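PDB 3T24: porin from Pseudomonas aeruginosa, which forms a beta-barrel channel across the bacterial outer membrane and probably passes small carboxylate-bearing substrates. Local coordinates for residues Glu18-Tyr23 against Ile393-Leu398; Gln43-Arg48 against Leu68-Asp73; Thr151-Arg156 against Phe192-Gly197; Thr207-Gly212 against Lys219-Gly224. All blocks are in the same frame, centred on the assembly; numbering follows the deposited sequence.

From the N terminus, strand 14-30 supplies Glu18-Tyr23, whose partner Ile393-Leu398 comes near the C terminus; interaction 1 therefore closes a loop of 369 residues and joins the two ends of the barrel wall. The other three contacts are nested within it. Interaction 2 shuts the hairpin of strands 33-50 and 58-73, and its segment 43-48 pairs directly with 18-23. Interactions 3 and 4 follow in series, bridging 150-161 to 192-200 and 205-214 to 218-230. They adjoin through paired strands 192-200 and 205-214 and share one detergent molecule. Interactions 1 and 3 have centres about 32 Å apart, on opposite sides of the chain's centre.

Interaction 1 of 4, residues Glu18-Tyr23 against Ile393-Leu398; sequences ELRNFY and IVSYTL
Ile393 begins the contact by meeting two side chains of strand 14-30. Its CG1 sits at the edge of the Phe22 ring, 3.7 Å from CD1 of Phe22, while its CG2 lies over one face of the Arg20 guanidinium, 3.6 Å from NH2 of Arg20 and offset toward the rim. The far end of Arg20 is held by the carbonyl oxygens of Arg131 and Leu132. Val394 follows on the other face of the wall: its CB packs alongside CB of Asn21, and its O accepts the backbone bond from N of Asn21 at 2.7 Å. Asn21 directs its amide to Trp41 and Gln43 on the next strand. This antiparallel pairing is the seam of the barrel, where the first long strand meets the last and the wall closes on itself. At Ser395, OG lies anti to the backbone N (chi1 178°) and donates to OE2 of Glu18 at 2.6 Å, using the anti lone pair of that oxygen. The same OE2 lies in the plane of the Arg20 guanidinium at its edge, 3.5 Å from NE of Arg20, and forms a salt bridge; OE1 of Glu18 is paired with Arg48. Tyr396 exchanges two backbone bonds with Leu19, its N reaching O of Leu19 at 3.0 Å. Thr397 then brings OG1 within 3.2 Å of CG of Glu18, against the extended carboxylate arm.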
# COMPACT_ATOMS: atom_id res chain seq x y z
N GLU A 18 13.49 8.65 12.70
CA GLU A 18 13.94 7.58 11.83
C GLU A 18 14.95 8.13 10.82
O GLU A 18 14.71 9.14 10.15
CB GLU A 18 12.75 6.95 11.10
CG GLU A 18 13.09 5.63 10.44
CD GLU A 18 11.99 5.11 9.53
OE1 GLU A 18 10.90 5.72 9.52
OE2 GLU A 18 12.23 4.10 8.82
N LEU A 19 16.10 7.46 10.74
CA LEU A 19 17.00 7.61 9.62
C LEU A 19 16.66 6.58 8.51
O LEU A 19 16.55 5.37 8.76
CB LEU A 19 18.44 7.43 10.07
CG LEU A 19 18.94 8.39 11.15
CD1 LEU A 19 20.40 8.10 11.44
CD2 LEU A 19 18.73 9.85 10.73
N ARG A 20 16.53 7.05 7.29
CA ARG A 20 16.07 6.18 6.21
C ARG A 20 16.89 6.41 4.94
O ARG A 20 16.97 7.53 4.43
CB ARG A 20 14.58 6.41 5.94
CG ARG A 20 13.86 5.22 5.33
CD ARG A 20 12.35 5.23 5.62
NE ARG A 20 11.78 3.90 5.39
CZ ARG A 20 11.31 3.51 4.22
NH1 ARG A 20 11.31 4.35 3.21
NH2 ARG A 20 10.82 2.29 4.07
N ASN A 21 17.54 5.35 4.47
CA ASN A 21 18.31 5.43 3.24
C ASN A 21 17.67 4.60 2.13
O ASN A 21 17.37 3.42 2.30
CB ASN A 21 19.76 5.02 3.48
CG ASN A 21 20.69 5.51 2.37
OD1 ASN A 21 21.04 4.76 1.47
ND2 ASN A 21 21.05 6.78 2.42
N PHE A 22 17.44 5.24 0.99
CA PHE A 22 16.70 4.61 -0.09
C PHE A 22 17.56 4.62 -1.33
O PHE A 22 17.98 5.68 -1.79
CB PHE A 22 15.37 5.34 -0.37
CG PHE A 22 14.57 4.75 -1.51
CD1 PHE A 22 14.04 3.48 -1.43
CD2 PHE A 22 14.33 5.49 -2.67
CE1 PHE A 22 13.29 2.95 -2.47
CE2 PHE A 22 13.59 4.96 -3.72
CZ PHE A 22 13.08 3.69 -3.62
N TYR A 23 17.83 3.43 -1.85
CA TYR A 23 18.55 3.32 -3.09
C TYR A 23 17.79 2.46 -4.11
O TYR A 23 17.27 1.41 -3.77
CB TYR A 23 19.93 2.70 -2.84
CG TYR A 23 20.67 2.46 -4.13
CD1 TYR A 23 21.29 3.51 -4.79
CD2 TYR A 23 20.71 1.20 -4.70
CE1 TYR A 23 21.96 3.30 -5.97
CE2 TYR A 23 21.37 0.98 -5.89
CZ TYR A 23 22.00 2.04 -6.52
OH TYR A 23 22.67 1.83 -7.70
N ILE A 393 16.70 -0.59 0.85
CA ILE A 393 16.19 0.32 1.86
C ILE A 393 16.91 0.06 3.21
O ILE A 393 16.88 -1.05 3.73
CB ILE A 393 14.64 0.22 2.02
CG1 ILE A 393 13.92 0.39 0.66
CG2 ILE A 393 14.12 1.28 2.95
CD1 ILE A 393 13.49 -0.91 -0.00
N VAL A 394 17.59 1.08 3.73
CA VAL A 394 18.26 0.96 5.03
C VAL A 394 17.54 1.82 6.04
O VAL A 394 17.33 3.01 5.82
CB VAL A 394 19.74 1.41 5.00
CG1 VAL A 394 20.31 1.41 6.41
CG2 VAL A 394 20.57 0.50 4.08
N SER A 395 17.13 1.21 7.15
CA SER A 395 16.25 1.90 8.08
C SER A 395 16.61 1.71 9.56
O SER A 395 16.83 0.60 10.04
CB SER A 395 14.80 1.50 7.81
OG SER A 395 13.92 2.11 8.74
N TYR A 396 16.65 2.82 10.29
CA TYR A 396 16.92 2.75 11.72
C TYR A 396 16.04 3.74 12.45
O TYR A 396 16.10 4.94 12.17
CB TYR A 396 18.39 3.06 12.01
CG TYR A 396 18.76 2.91 13.47
CD1 TYR A 396 18.93 1.65 14.02
CD2 TYR A 396 18.93 4.02 14.30
CE1 TYR A 396 19.26 1.48 15.35
CE2 TYR A 396 19.26 3.86 15.64
CZ TYR A 396 19.43 2.58 16.16
OH TYR A 396 19.75 2.39 17.49
N THR A 397 15.23 3.23 13.38
CA THR A 397 14.33 4.07 14.17
C THR A 397 14.76 4.22 15.63
O THR A 397 14.95 3.23 16.34
CB THR A 397 12.88 3.53 14.12
OG1 THR A 397 12.40 3.54 12.77
CG2 THR A 397 11.98 4.38 15.01
N LEU A 398 14.93 5.46 16.08
CA LEU A 398 15.34 5.71 17.46
C LEU A 398 14.27 6.46 18.25
O LEU A 398 14.01 7.64 17.99
CB LEU A 398 16.65 6.49 17.51
CG LEU A 398 17.12 6.89 18.92
CD1 LEU A 398 17.45 5.66 19.79
CD2 LEU A 398 18.31 7.83 18.85

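Interaction 2 of 4, residues Gln43-Arg48 against Leu68-Asp73; sequences QGFLLR and LGVKLD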
# COMPACT_ATOMS: atom_id res chain seq x y z
N GLN A 43 18.46 10.27 1.14
CA GLN A 43 18.51 10.09 2.59
C GLN A 43 17.31 10.76 3.24
O GLN A 43 16.99 11.92 2.94
CB GLN A 43 19.82 10.64 3.19
CG GLN A 43 19.87 10.61 4.74
CD GLN A 43 19.86 9.19 5.30
OE1 GLN A 43 20.55 8.31 4.79
NE2 GLN A 43 19.05 8.96 6.33
N GLY A 44 16.66 10.03 4.14
CA GLY A 44 15.48 10.53 4.81
C GLY A 44 15.67 10.71 6.32
O GLY A 44 16.42 9.96 6.96
N PHE A 45 14.96 11.70 6.87
CA PHE A 45 14.91 11.98 8.30
C PHE A 45 13.44 12.12 8.65
O PHE A 45 12.77 13.04 8.17
CB PHE A 45 15.61 13.31 8.61
CG PHE A 45 17.04 13.36 8.15
CD1 PHE A 45 18.07 12.96 8.98
CD2 PHE A 45 17.36 13.82 6.88
CE1 PHE A 45 19.39 12.99 8.55
CE2 PHE A 45 18.67 13.87 6.44
CZ PHE A 45 19.69 13.45 7.28
N LEU A 46 12.93 11.20 9.47
CA LEU A 46 11.52 11.19 9.82
C LEU A 46 11.26 11.37 11.32
O LEU A 46 11.51 10.47 12.14
CB LEU A 46 10.84 9.91 9.34
CG LEU A 46 10.91 9.63 7.83
CD1 LEU A 46 12.30 9.15 7.45
CD2 LEU A 46 9.84 8.59 7.43
N LEU A 47 10.74 12.55 11.65
CA LEU A 47 10.45 12.88 13.03
C LEU A 47 8.99 12.66 13.29
O LEU A 47 8.14 13.29 12.64
CB LEU A 47 10.82 14.33 13.33
CG LEU A 47 12.30 14.48 13.66
CD1 LEU A 47 12.77 15.91 13.45
CD2 LEU A 47 12.55 14.02 15.09
N ARG A 48 8.69 11.77 14.22
CA ARG A 48 7.31 11.45 14.57
C ARG A 48 7.00 11.73 16.04
O ARG A 48 7.82 11.47 16.94
CB ARG A 48 7.02 10.00 14.25
CG ARG A 48 7.06 9.67 12.77
CD ARG A 48 6.69 8.22 12.57
NE ARG A 48 6.45 7.88 11.17
CZ ARG A 48 7.36 7.34 10.36
NH1 ARG A 48 8.60 7.09 10.82
NH2 ARG A 48 7.05 7.05 9.11
N LEU A 68 11.77 14.86 6.10
CA LEU A 68 12.74 15.55 5.26
C LEU A 68 13.46 14.56 4.38
O LEU A 68 14.12 13.64 4.89
CB LEU A 68 13.77 16.31 6.09
CG LEU A 68 14.95 16.85 5.28
CD1 LEU A 68 14.49 17.81 4.18
CD2 LEU A 68 15.89 17.56 6.20
N GLY A 69 13.36 14.77 3.07
CA GLY A 69 14.08 13.97 2.11
C GLY A 69 15.11 14.77 1.34
O GLY A 69 14.89 15.92 0.96
N VAL A 70 16.26 14.15 1.10
CA VAL A 70 17.30 14.83 0.34
C VAL A 70 17.94 13.87 -0.66
O VAL A 70 18.43 12.81 -0.28
CB VAL A 70 18.35 15.52 1.27
CG1 VAL A 70 18.32 14.93 2.66
CG2 VAL A 70 19.72 15.44 0.68
N LYS A 71 17.89 14.26 -1.93
CA LYS A 71 18.49 13.46 -2.99
C LYS A 71 20.00 13.44 -2.79
O LYS A 71 20.63 14.48 -2.65
CB LYS A 71 18.16 14.04 -4.36
CG LYS A 71 16.67 14.10 -4.65
N LEU A 72 20.57 12.24 -2.79
CA LEU A 72 22.01 12.09 -2.73
C LEU A 72 22.63 12.18 -4.13
O LEU A 72 23.69 12.77 -4.30
CB LEU A 72 22.35 10.76 -2.07
CG LEU A 72 22.57 10.75 -0.56
CD1 LEU A 72 21.98 11.99 0.10
CD2 LEU A 72 22.02 9.47 0.05
N ASP A 73 21.97 11.59 -5.13
CA ASP A 73 22.34 11.77 -6.54
C ASP A 73 21.46 10.97 -7.51
O ASP A 73 20.50 10.31 -7.10
CB ASP A 73 23.82 11.46 -6.79
CG ASP A 73 24.19 10.02 -6.44
OD1 ASP A 73 23.38 9.11 -6.69
OD2 ASP A 73 25.31 9.81 -5.92
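A beta hairpin of the barrel wall, made of strands 33-50 and 58-73, is stitched here by Gln43-Phe45 and Leu68-Val70. The pairing is antiparallel, with two bonds at each hydrogen-bonded pair: N of Gln43 reaches O of Val70 at 2.9 Å, and N of Phe45 reaches O of Leu68 at 2.9 Å, each answered by a bond in return. Between them Gly44 and Gly69 form a non-hydrogen-bonded pair in which neither residue has a side chain, and CA of Gly44 makes a CH...O contact to O of Leu68. On the face that Phe45 shares with the polar Gln43, Leu68 and Val70 supply apolar partners. The Phe45 side chain runs beside Leu68, CD2 to CD2, and its ring edge takes CG1 of Val70, 3.9 Å from CE2 of Phe45 and in the ring plane. Leu19 on the preceding strand also packs on Phe45. Further along, a classic beta bulge sets both Leu72 and Asp73 opposite Trp41, and Leu72 turns its two methyls onto CB of Gln43. The Gln43 chain bends at its second torsion (chi2 65°) and curls back over its own strand, where its NE2 donates to O of Gly44 at 2.9 Å, 31° from the carbonyl plane.

Interaction 3 of 4, residues Thr151-Arg156 against Phe192-Gly197; sequences TLDAGR and FDFAGG. With C8E ((hydroxyethyloxy)tri(ethyloxy)octane), chain J.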
# COMPACT_ATOMS: atom_id res chain seq x y z
N THR A 151 -16.08 -2.70 13.41
CA THR A 151 -15.21 -1.56 13.21
C THR A 151 -15.75 -0.75 12.06
O THR A 151 -15.84 -1.24 10.94
CB THR A 151 -13.79 -2.01 12.85
OG1 THR A 151 -13.20 -2.65 13.99
CG2 THR A 151 -12.95 -0.83 12.45
N LEU A 152 -16.09 0.50 12.33
CA LEU A 152 -16.64 1.37 11.31
C LEU A 152 -15.66 2.50 11.04
O LEU A 152 -14.94 2.94 11.94
CB LEU A 152 -17.99 1.93 11.76
CG LEU A 152 -19.02 0.89 12.21
CD1 LEU A 152 -20.08 1.52 13.06
CD2 LEU A 152 -19.66 0.23 10.99
N ASP A 153 -15.64 2.97 9.81
CA ASP A 153 -14.80 4.10 9.45
C ASP A 153 -15.61 5.00 8.53
O ASP A 153 -16.62 4.60 7.98
CB ASP A 153 -13.54 3.60 8.74
CG ASP A 153 -13.84 2.99 7.39
OD1 ASP A 153 -14.10 3.77 6.45
OD2 ASP A 153 -13.83 1.74 7.27
N ALA A 154 -15.17 6.24 8.38
CA ALA A 154 -15.80 7.15 7.44
C ALA A 154 -14.93 8.39 7.42
O ALA A 154 -14.33 8.75 8.43
CB ALA A 154 -17.22 7.49 7.89
N GLY A 155 -14.85 9.05 6.27
CA GLY A 155 -14.04 10.24 6.17
C GLY A 155 -14.02 10.92 4.82
O GLY A 155 -14.66 10.49 3.85
N ARG A 156 -13.26 12.01 4.78
CA ARG A 156 -13.06 12.78 3.58
C ARG A 156 -11.63 13.29 3.49
O ARG A 156 -11.16 14.03 4.36
CB ARG A 156 -14.02 13.97 3.53
CG ARG A 156 -13.66 14.93 2.40
CD ARG A 156 -14.75 15.92 2.12
NE ARG A 156 -16.03 15.25 1.92
CZ ARG A 156 -17.19 15.89 1.82
NH1 ARG A 156 -17.22 17.21 1.90
NH2 ARG A 156 -18.32 15.21 1.64
N PHE A 192 -12.32 12.98 -1.76
CA PHE A 192 -12.40 11.53 -1.74
C PHE A 192 -13.15 11.13 -0.49
O PHE A 192 -12.62 11.26 0.61
CB PHE A 192 -11.03 10.85 -1.73
CG PHE A 192 -11.11 9.33 -1.64
CD1 PHE A 192 -10.76 8.67 -0.45
CD2 PHE A 192 -11.55 8.57 -2.73
CE1 PHE A 192 -10.83 7.25 -0.37
CE2 PHE A 192 -11.63 7.16 -2.66
CZ PHE A 192 -11.27 6.50 -1.48
N ASP A 193 -14.38 10.66 -0.66
CA ASP A 193 -15.19 10.27 0.48
C ASP A 193 -15.14 8.78 0.66
O ASP A 193 -15.16 8.02 -0.33
CB ASP A 193 -16.64 10.70 0.30
CG ASP A 193 -16.81 12.20 0.35
OD1 ASP A 193 -15.86 12.89 0.80
OD2 ASP A 193 -17.88 12.68 -0.04
N PHE A 194 -15.08 8.34 1.92
CA PHE A 194 -15.08 6.91 2.18
C PHE A 194 -15.89 6.57 3.42
O PHE A 194 -16.09 7.40 4.30
CB PHE A 194 -13.65 6.35 2.23
CG PHE A 194 -12.80 6.93 3.33
CD1 PHE A 194 -12.76 6.34 4.58
CD2 PHE A 194 -12.04 8.07 3.10
CE1 PHE A 194 -11.97 6.86 5.59
CE2 PHE A 194 -11.24 8.61 4.11
CZ PHE A 194 -11.20 8.00 5.37
N ALA A 195 -16.42 5.35 3.43
CA ALA A 195 -17.16 4.81 4.57
C ALA A 195 -17.13 3.31 4.44
O ALA A 195 -17.02 2.77 3.34
CB ALA A 195 -18.58 5.32 4.61
N GLY A 196 -17.16 2.62 5.57
CA GLY A 196 -17.12 1.17 5.52
C GLY A 196 -17.11 0.54 6.89
O GLY A 196 -17.26 1.21 7.91
N GLY A 197 -16.89 -0.76 6.91
CA GLY A 197 -16.93 -1.50 8.15
C GLY A 197 -16.44 -2.91 7.95
O GLY A 197 -16.27 -3.40 6.83
C1 C8E J . -18.15 12.82 4.56
C2 C8E J . -17.97 11.30 4.47
C3 C8E J . -18.97 10.72 3.47
C4 C8E J . -19.12 9.20 3.58
C5 C8E J . -20.04 8.65 2.47
C6 C8E J . -21.35 8.03 2.99
C7 C8E J . -21.95 6.98 2.04
C8 C8E J . -23.14 7.45 1.20
O9 C8E J . -23.14 6.83 -0.09
C10 C8E J . -23.87 5.59 -0.18
C11 C8E J . -22.91 4.39 -0.17
O12 C8E J . -22.36 4.25 1.13
C13 C8E J . -21.83 2.97 1.44
C14 C8E J . -22.27 2.50 2.83
O15 C8E J . -21.21 2.47 3.78
C16 C8E J . -20.92 1.19 4.31
C17 C8E J . -21.21 1.10 5.81
O18 C8E J . -20.88 -0.18 6.32
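Arg156 grips Asp193 side-on with two nitrogens, one to each carboxylate oxygen. NE of Arg156 donates to OD1 of Asp193 at 2.6 Å and NH2 of Arg156 to OD2 of Asp193 at 3.1 Å, both on the syn side and each somewhat out of the carboxylate plane, with the guanidinium and carboxylate planes 15° apart. A bend at chi3 (-52°) of Arg156 turns the guanidinium to lie alongside the acid. On the opposite face of the pair, the Phe194 ring lies across the Gly155 backbone: CA of Gly155 stands 3.9 Å from the ring centroid, over the face, in a CH-pi contact. Phe194 reaches it because CG sits between the backbone N and the carbonyl carbon (chi1 62°), which folds the ring back over the neighbouring strand. OD1 of Asp153 meets the ring edge in plane, 3.4 Å from CD1 of Phe194. These side chains are positioned by antiparallel backbone pairing. N of Gly155 bonds to O of Phe194 at 2.9 Å, whereas the Asp153-Gly196 bonds are longer. Ala154 and Ala195 approach closely, and the alkyl tail of a bound detergent runs past Asp193 and Gly155 on this face, which suits a wall turned toward the membrane. In the barrel, strand 150-161 also pairs with 140-144, and strand 192-200 with 205-214, whose His210 touches Asp153; Leu122 of a loop packs on Phe194.

Interaction 4 of 4, residues Thr207-Gly212 against Lys219-Gly224; sequences TSYHYG and KQHYLG. With C8E ((hydroxyethyloxy)tri(ethyloxy)octane), chain J; C8E ((hydroxyethyloxy)tri(ethyloxy)octane), chain M.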
# COMPACT_ATOMS: atom_id res chain seq x y z
N THR A 207 -15.66 -10.39 7.58
CA THR A 207 -16.02 -9.84 6.28
C THR A 207 -16.01 -8.33 6.38
O THR A 207 -16.13 -7.76 7.48
CB THR A 207 -17.39 -10.33 5.80
OG1 THR A 207 -18.43 -9.72 6.57
CG2 THR A 207 -17.47 -11.84 5.92
N SER A 208 -15.86 -7.68 5.24
CA SER A 208 -15.83 -6.23 5.18
C SER A 208 -16.57 -5.70 3.97
O SER A 208 -16.64 -6.34 2.92
CB SER A 208 -14.39 -5.75 5.18
OG SER A 208 -13.70 -6.24 4.05
N TYR A 209 -17.12 -4.50 4.12
CA TYR A 209 -17.75 -3.78 3.03
C TYR A 209 -17.24 -2.32 3.08
O TYR A 209 -17.37 -1.64 4.09
CB TYR A 209 -19.28 -3.88 3.16
CG TYR A 209 -20.08 -3.11 2.14
CD1 TYR A 209 -20.39 -3.66 0.92
CD2 TYR A 209 -20.54 -1.84 2.41
CE1 TYR A 209 -21.14 -2.96 -0.02
CE2 TYR A 209 -21.28 -1.12 1.49
CZ TYR A 209 -21.57 -1.69 0.27
OH TYR A 209 -22.31 -1.00 -0.66
N HIS A 210 -16.64 -1.86 1.99
CA HIS A 210 -16.08 -0.52 1.96
C HIS A 210 -16.51 0.20 0.70
O HIS A 210 -16.57 -0.39 -0.37
CB HIS A 210 -14.54 -0.57 2.06
CG HIS A 210 -14.06 -1.02 3.40
ND1 HIS A 210 -13.75 -0.14 4.41
CD2 HIS A 210 -13.89 -2.26 3.91
CE1 HIS A 210 -13.39 -0.82 5.49
NE2 HIS A 210 -13.47 -2.11 5.21
N TYR A 211 -16.80 1.49 0.88
CA TYR A 211 -17.16 2.41 -0.19
C TYR A 211 -16.16 3.56 -0.27
O TYR A 211 -15.77 4.13 0.75
CB TYR A 211 -18.53 2.98 0.11
CG TYR A 211 -18.98 4.09 -0.82
CD1 TYR A 211 -19.61 3.79 -2.04
CD2 TYR A 211 -18.84 5.43 -0.47
CE1 TYR A 211 -20.06 4.80 -2.89
CE2 TYR A 211 -19.28 6.45 -1.30
CZ TYR A 211 -19.90 6.12 -2.51
OH TYR A 211 -20.35 7.12 -3.34
N GLY A 212 -15.77 3.91 -1.48
CA GLY A 212 -14.95 5.07 -1.73
C GLY A 212 -15.39 5.81 -2.98
O GLY A 212 -15.72 5.20 -4.00
N LYS A 219 -16.72 5.73 -8.32
CA LYS A 219 -17.26 5.18 -7.09
C LYS A 219 -16.82 3.74 -7.05
O LYS A 219 -16.75 3.06 -8.08
CB LYS A 219 -18.79 5.18 -7.12
CG LYS A 219 -19.43 6.45 -7.55
CD LYS A 219 -20.93 6.39 -7.32
CE LYS A 219 -21.67 7.22 -8.34
NZ LYS A 219 -21.54 6.61 -9.70
N GLN A 220 -16.57 3.23 -5.86
CA GLN A 220 -16.10 1.87 -5.74
C GLN A 220 -16.71 1.23 -4.50
O GLN A 220 -16.75 1.85 -3.43
CB GLN A 220 -14.59 1.86 -5.66
CG GLN A 220 -13.94 0.48 -5.58
CD GLN A 220 -12.42 0.60 -5.59
OE1 GLN A 220 -11.79 0.68 -4.53
NE2 GLN A 220 -11.84 0.64 -6.78
N HIS A 221 -17.19 -0.00 -4.66
CA HIS A 221 -17.64 -0.84 -3.56
C HIS A 221 -16.67 -2.00 -3.46
O HIS A 221 -16.40 -2.67 -4.46
CB HIS A 221 -19.07 -1.36 -3.81
CG HIS A 221 -20.09 -0.27 -3.94
ND1 HIS A 221 -21.02 -0.00 -2.96
CD2 HIS A 221 -20.29 0.65 -4.92
CE1 HIS A 221 -21.77 1.02 -3.33
NE2 HIS A 221 -21.35 1.43 -4.52
N TYR A 222 -16.11 -2.20 -2.28
CA TYR A 222 -15.15 -3.26 -2.07
C TYR A 222 -15.71 -4.25 -1.07
O TYR A 222 -16.05 -3.87 0.04
CB TYR A 222 -13.83 -2.70 -1.55
CG TYR A 222 -12.63 -3.39 -2.12
CD1 TYR A 222 -11.79 -2.73 -3.03
CD2 TYR A 222 -12.34 -4.70 -1.78
CE1 TYR A 222 -10.69 -3.37 -3.58
CE2 TYR A 222 -11.25 -5.35 -2.34
CZ TYR A 222 -10.43 -4.68 -3.24
OH TYR A 222 -9.34 -5.33 -3.78
N LEU A 223 -15.80 -5.52 -1.45
CA LEU A 223 -16.21 -6.53 -0.49
C LEU A 223 -15.04 -7.44 -0.16
O LEU A 223 -14.24 -7.77 -1.01
CB LEU A 223 -17.38 -7.37 -1.02
CG LEU A 223 -18.79 -6.78 -1.01
CD1 LEU A 223 -18.89 -5.63 -1.98
CD2 LEU A 223 -19.80 -7.85 -1.39
N GLY A 224 -14.94 -7.81 1.11
CA GLY A 224 -13.87 -8.67 1.55
C GLY A 224 -14.35 -9.76 2.48
O GLY A 224 -15.38 -9.62 3.16
C1 C8E J . -18.15 12.82 4.56
C2 C8E J . -17.97 11.30 4.47
C3 C8E J . -18.97 10.72 3.47
C4 C8E J . -19.12 9.20 3.58
C5 C8E J . -20.04 8.65 2.47
C6 C8E J . -21.35 8.03 2.99
C7 C8E J . -21.95 6.98 2.04
C8 C8E J . -23.14 7.45 1.20
O9 C8E J . -23.14 6.83 -0.09
C10 C8E J . -23.87 5.59 -0.18
C11 C8E J . -22.91 4.39 -0.17
O12 C8E J . -22.36 4.25 1.13
C13 C8E J . -21.83 2.97 1.44
C14 C8E J . -22.27 2.50 2.83
O15 C8E J . -21.21 2.47 3.78
C16 C8E J . -20.92 1.19 4.31
C17 C8E J . -21.21 1.10 5.81
O18 C8E J . -20.88 -0.18 6.32
C1 C8E M . -19.10 -10.97 1.91
C2 C8E M . -19.27 -9.48 2.23
C3 C8E M . -20.22 -9.28 3.41
C4 C8E M . -20.48 -7.79 3.65
C5 C8E M . -21.89 -7.51 4.17
C6 C8E M . -21.95 -6.23 5.00
C7 C8E M . -21.74 -6.46 6.50
C8 C8E M . -20.39 -7.08 6.85
O9 C8E M . -19.55 -6.01 7.20
C10 C8E M . -20.09 -5.30 8.29
C11 C8E M . -20.11 -3.80 8.06
O12 C8E M . -21.10 -3.49 7.09
O HOH W 1 -13.56 -4.64 1.61
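Tyr209 reaches across the hairpin of strands 205-214 and 218-230 toward His221 and Leu223. Its CB lies 4.0 Å from C6 of one detergent molecule (chain M). With CG anti to the backbone N (chi1 177°), the ring runs beside Leu223, CD1 of Tyr209 standing 3.8 Å from CD1 of that leucine. On the other ring edge, CD2 of Tyr209 meets C16 of a second detergent (chain J) at 3.6 Å. Beyond CE1 and CZ, which approach the imidazole, the tip OH accepts a hydrogen bond from ND1 of His221 at 2.8 Å, nearly in the imidazole plane. The other side of the cluster is Tyr211, which points its edge at one face of His221 in a T-shaped pair, centroids 5.3 Å apart and planes at 68°. Detergent chain J passes over the Tyr211 ring, with C11 3.8 Å above its centre. Underneath, His210 and Tyr222 form a hydrogen-bonded antiparallel pair, N of Tyr222 to O of His210 at 2.7 Å. On that face, a water hydrogen-bonded with OG of Ser208 donates a weak bond to O of Tyr222. Aromatic residues on the detergent-covered face resemble the aromatic girdles of outer-membrane barrels. With Tyr209 OH as acceptor, ND1 of His221 probably carries a proton, and its N-H is satisfied beside ether and alkyl chains; the T-shaped contact with Tyr211 probably helps set the imidazole's tilt.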